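PDB 4PRK: 4-phosphoerythronate dehydrogenase from Lactobacillus jensenii, which probably catalyses the NAD-dependent interconversion of pyruvate and D-lactate, as a D-lactate dehydrogenase of the D-isomer specific 2-hydroxyacid dehydrogenase family. Local coordinates for residues S166-D176 with Y186-V195. Residues are numbered along the deposited sequence; the frame is centred on the assembly and turned at random.
Sequences SAMGAKVLAYD and YLTYADFDTV
L173 and A174 pair in parallel with T188 and Y189, through backbone hydrogen bonds from T188 N to V172 O (3.0 Å), A174 N to T188 O (3.1 Å) and A190 N to A174 O (3.0 Å). On one face of this strand pair L173 lies alongside T188, while its CB meets V195 CG2; on the other, A174 CB packs against L187 CD2 at 3.8 Å. Past the paired residues aromatic contacts take over. CG of Y175 lies anti to the backbone N (chi1 172°), which carries the ring over to F192, whose CB sits over the centre of one face; the F192 ring turns its edge toward the Y175 face in a T-shaped stack, planes at 80°. A serine in place of Y175 would probably leave F192 without its aromatic partner and open a gap beside the first helical turn. Beyond the strand end, one water joins D176 OD2 (2.8 Å) to Y189 OH (2.6 Å), a hydroxyl also hydrogen-bonded to N180 N. The contact exemplifies how a Rossmann-type sheet ends: 188-189 is the outermost strand within this chain, 171-175 is bonded on its other side to strand 148-152, helix 155-167 covers V172 and L187, and helix 192-198 rests V195 and F192 on I152.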
loop_
_atom_site.group_PDB
_atom_site.type_symbol
_atom_site.label_atom_id
_atom_site.label_comp_id
_atom_site.label_asym_id
_atom_site.label_seq_id
_atom_site.Cartn_x
_atom_site.Cartn_y
_atom_site.Cartn_z
ATOM N N SER A 166 -0.838 6.632 -4.757
ATOM C CA SER A 166 -1.632 5.448 -5.171
ATOM C C SER A 166 -1.861 4.541 -3.986
ATOM O O SER A 166 -2.858 3.888 -3.926
ATOM C CB SER A 166 -0.975 4.695 -6.310
ATOM O OG SER A 166 0.273 4.325 -5.835
ATOM N N ALA A 167 -0.981 4.539 -2.992
ATOM C CA ALA A 167 -1.212 3.718 -1.831
ATOM C C ALA A 167 -2.333 4.303 -0.962
ATOM O O ALA A 167 -2.952 3.569 -0.225
ATOM C CB ALA A 167 0.057 3.525 -1.043
ATOM N N MET A 168 -2.629 5.611 -1.074
ATOM C CA MET A 168 -3.822 6.175 -0.425
ATOM C C MET A 168 -5.109 5.995 -1.272
ATOM O O MET A 168 -6.234 6.359 -0.844
ATOM C CB MET A 168 -3.619 7.661 -0.135
ATOM C CG MET A 168 -2.397 7.966 0.699
ATOM S SD MET A 168 -2.329 9.653 1.307
ATOM C CE MET A 168 -1.316 10.440 0.123
ATOM N N GLY A 169 -4.960 5.428 -2.459
ATOM C CA GLY A 169 -6.091 5.157 -3.326
ATOM C C GLY A 169 -6.321 6.179 -4.442
ATOM O O GLY A 169 -7.240 6.009 -5.249
ATOM N N ALA A 170 -5.492 7.222 -4.536
ATOM C CA ALA A 170 -5.632 8.181 -5.626
ATOM C C ALA A 170 -5.328 7.578 -6.984
ATOM O O ALA A 170 -4.535 6.656 -7.092
ATOM C CB ALA A 170 -4.729 9.379 -5.413
ATOM N N LYS A 171 -5.905 8.149 -8.037
ATOM C CA LYS A 171 -5.479 7.813 -9.381
ATOM C C LYS A 171 -4.329 8.731 -9.777
ATOM O O LYS A 171 -4.451 9.948 -9.666
ATOM C CB LYS A 171 -6.646 7.961 -10.374
ATOM C CG LYS A 171 -6.239 7.639 -11.804
ATOM C CD LYS A 171 -7.117 8.342 -12.799
ATOM C CE LYS A 171 -8.091 7.435 -13.515
ATOM N NZ LYS A 171 -8.292 7.995 -14.893
ATOM N N VAL A 172 -3.220 8.177 -10.252
ATOM C CA VAL A 172 -2.062 8.964 -10.592
ATOM C C VAL A 172 -1.738 8.839 -12.089
ATOM O O VAL A 172 -1.579 7.741 -12.601
ATOM C CB VAL A 172 -0.818 8.512 -9.801
ATOM C CG1 VAL A 172 0.413 9.369 -10.155
ATOM C CG2 VAL A 172 -1.101 8.564 -8.338
ATOM N N LEU A 173 -1.603 9.986 -12.745
ATOM C CA LEU A 173 -1.218 10.095 -14.134
ATOM C C LEU A 173 0.107 10.800 -14.183
ATOM O O LEU A 173 0.375 11.663 -13.349
ATOM C CB LEU A 173 -2.215 10.972 -14.915
ATOM C CG LEU A 173 -3.672 10.535 -15.019
ATOM C CD1 LEU A 173 -4.543 11.593 -15.623
ATOM C CD2 LEU A 173 -3.769 9.247 -15.841
ATOM N N ALA A 174 0.928 10.459 -15.169
ATOM C CA ALA A 174 2.197 11.139 -15.336
ATOM C C ALA A 174 2.547 11.368 -16.801
ATOM O O ALA A 174 2.337 10.481 -17.620
ATOM C CB ALA A 174 3.298 10.312 -14.674
ATOM N N TYR A 175 3.092 12.546 -17.109
ATOM C CA TYR A 175 3.669 12.849 -18.409
ATOM C C TYR A 175 5.157 12.640 -18.309
ATOM O O TYR A 175 5.779 13.102 -17.373
ATOM C CB TYR A 175 3.401 14.302 -18.868
ATOM C CG TYR A 175 4.199 14.606 -20.156
ATOM C CD1 TYR A 175 3.912 13.925 -21.329
ATOM C CD2 TYR A 175 5.265 15.486 -20.164
ATOM C CE1 TYR A 175 4.635 14.139 -22.469
ATOM C CE2 TYR A 175 5.967 15.725 -21.315
ATOM C CZ TYR A 175 5.636 15.046 -22.463
ATOM O OH TYR A 175 6.341 15.217 -23.640
ATOM N N ASP A 176 5.750 11.933 -19.258
ATOM C CA ASP A 176 7.202 11.828 -19.291
ATOM C C ASP A 176 7.712 11.526 -20.700
ATOM O O ASP A 176 6.958 11.072 -21.530
ATOM C CB ASP A 176 7.695 10.764 -18.286
ATOM C CG ASP A 176 9.160 11.003 -17.834
ATOM O OD1 ASP A 176 9.977 11.621 -18.549
ATOM O OD2 ASP A 176 9.518 10.553 -16.756
ATOM N N TYR A 186 1.945 2.065 -10.121
ATOM C CA TYR A 186 1.519 3.219 -9.362
ATOM C C TYR A 186 1.014 4.411 -10.195
ATOM O O TYR A 186 0.464 5.356 -9.646
ATOM C CB TYR A 186 2.679 3.696 -8.540
ATOM C CG TYR A 186 3.316 2.627 -7.716
ATOM C CD1 TYR A 186 2.601 2.019 -6.674
ATOM C CD2 TYR A 186 4.622 2.220 -7.945
ATOM C CE1 TYR A 186 3.186 1.034 -5.857
ATOM C CE2 TYR A 186 5.226 1.238 -7.138
ATOM C CZ TYR A 186 4.490 0.634 -6.098
ATOM O OH TYR A 186 5.001 -0.379 -5.281
ATOM N N LEU A 187 1.197 4.402 -11.501
ATOM C CA LEU A 187 0.739 5.523 -12.312
ATOM C C LEU A 187 0.405 5.032 -13.689
ATOM O O LEU A 187 0.704 3.909 -13.983
ATOM C CB LEU A 187 1.794 6.621 -12.388
ATOM C CG LEU A 187 3.157 6.280 -12.978
ATOM C CD1 LEU A 187 3.154 6.254 -14.506
ATOM C CD2 LEU A 187 4.185 7.279 -12.476
ATOM N N THR A 188 -0.248 5.879 -14.500
ATOM C CA THR A 188 -0.563 5.593 -15.914
ATOM C C THR A 188 0.006 6.736 -16.715
ATOM O O THR A 188 -0.260 7.928 -16.409
ATOM C CB THR A 188 -2.054 5.585 -16.113
ATOM O OG1 THR A 188 -2.630 4.503 -15.353
ATOM C CG2 THR A 188 -2.416 5.450 -17.614
ATOM N N TYR A 189 0.851 6.417 -17.692
ATOM C CA TYR A 189 1.379 7.446 -18.561
ATOM C C TYR A 189 0.270 8.070 -19.449
ATOM O O TYR A 189 -0.682 7.414 -19.798
ATOM C CB TYR A 189 2.486 6.872 -19.409
ATOM C CG TYR A 189 3.783 6.564 -18.687
ATOM C CD1 TYR A 189 4.614 7.583 -18.261
ATOM C CD2 TYR A 189 4.221 5.277 -18.550
ATOM C CE1 TYR A 189 5.823 7.319 -17.637
ATOM C CE2 TYR A 189 5.436 5.001 -17.938
ATOM C CZ TYR A 189 6.228 6.048 -17.487
ATOM O OH TYR A 189 7.421 5.799 -16.884
ATOM N N ALA A 190 0.397 9.361 -19.689
ATOM C CA ALA A 190 -0.577 10.133 -20.422
ATOM C C ALA A 190 0.086 11.331 -21.061
ATOM O O ALA A 190 1.194 11.686 -20.726
ATOM C CB ALA A 190 -1.710 10.576 -19.526
ATOM N N ASP A 191 -0.622 11.936 -21.995
ATOM C CA ASP A 191 -0.168 13.122 -22.684
ATOM C C ASP A 191 -0.133 14.302 -21.741
ATOM O O ASP A 191 -0.886 14.372 -20.794
ATOM C CB ASP A 191 -1.099 13.451 -23.838
ATOM C CG ASP A 191 -1.016 12.465 -24.949
ATOM O OD1 ASP A 191 -0.027 11.738 -25.042
ATOM O OD2 ASP A 191 -1.958 12.413 -25.735
ATOM N N PHE A 192 0.736 15.242 -22.042
ATOM C CA PHE A 192 0.960 16.373 -21.188
ATOM C C PHE A 192 -0.332 17.146 -21.028
ATOM O O PHE A 192 -0.667 17.560 -19.943
ATOM C CB PHE A 192 2.050 17.233 -21.815
ATOM C CG PHE A 192 2.283 18.539 -21.126
ATOM C CD1 PHE A 192 3.165 18.635 -20.078
ATOM C CD2 PHE A 192 1.642 19.677 -21.549
ATOM C CE1 PHE A 192 3.388 19.837 -19.450
ATOM C CE2 PHE A 192 1.860 20.883 -20.923
ATOM C CZ PHE A 192 2.733 20.964 -19.870
ATOM N N ASP A 193 -1.071 17.328 -22.109
ATOM C CA ASP A 193 -2.326 18.049 -22.021
ATOM C C ASP A 193 -3.397 17.345 -21.187
ATOM O O ASP A 193 -4.097 17.982 -20.433
ATOM C CB ASP A 193 -2.832 18.513 -23.390
ATOM C CG ASP A 193 -3.137 17.376 -24.326
ATOM O OD1 ASP A 193 -2.602 16.280 -24.138
ATOM O OD2 ASP A 193 -3.916 17.585 -25.272
ATOM N N THR A 194 -3.501 16.027 -21.317
ATOM C CA THR A 194 -4.410 15.243 -20.488
ATOM C C THR A 194 -4.120 15.428 -19.000
ATOM O O THR A 194 -5.005 15.577 -18.198
ATOM C CB THR A 194 -4.264 13.759 -20.824
ATOM O OG1 THR A 194 -4.375 13.600 -22.228
ATOM C CG2 THR A 194 -5.323 12.947 -20.159
ATOM N N VAL A 195 -2.850 15.432 -18.655
ATOM C CA VAL A 195 -2.430 15.556 -17.255
ATOM C C VAL A 195 -2.891 16.896 -16.678
ATOM O O VAL A 195 -3.521 16.913 -15.614
ATOM C CB VAL A 195 -0.896 15.372 -17.105
ATOM C CG1 VAL A 195 -0.425 15.829 -15.707
ATOM C CG2 VAL A 195 -0.493 13.913 -17.381
HETATM O O HOH W 1 8.932 7.856 -16.255
#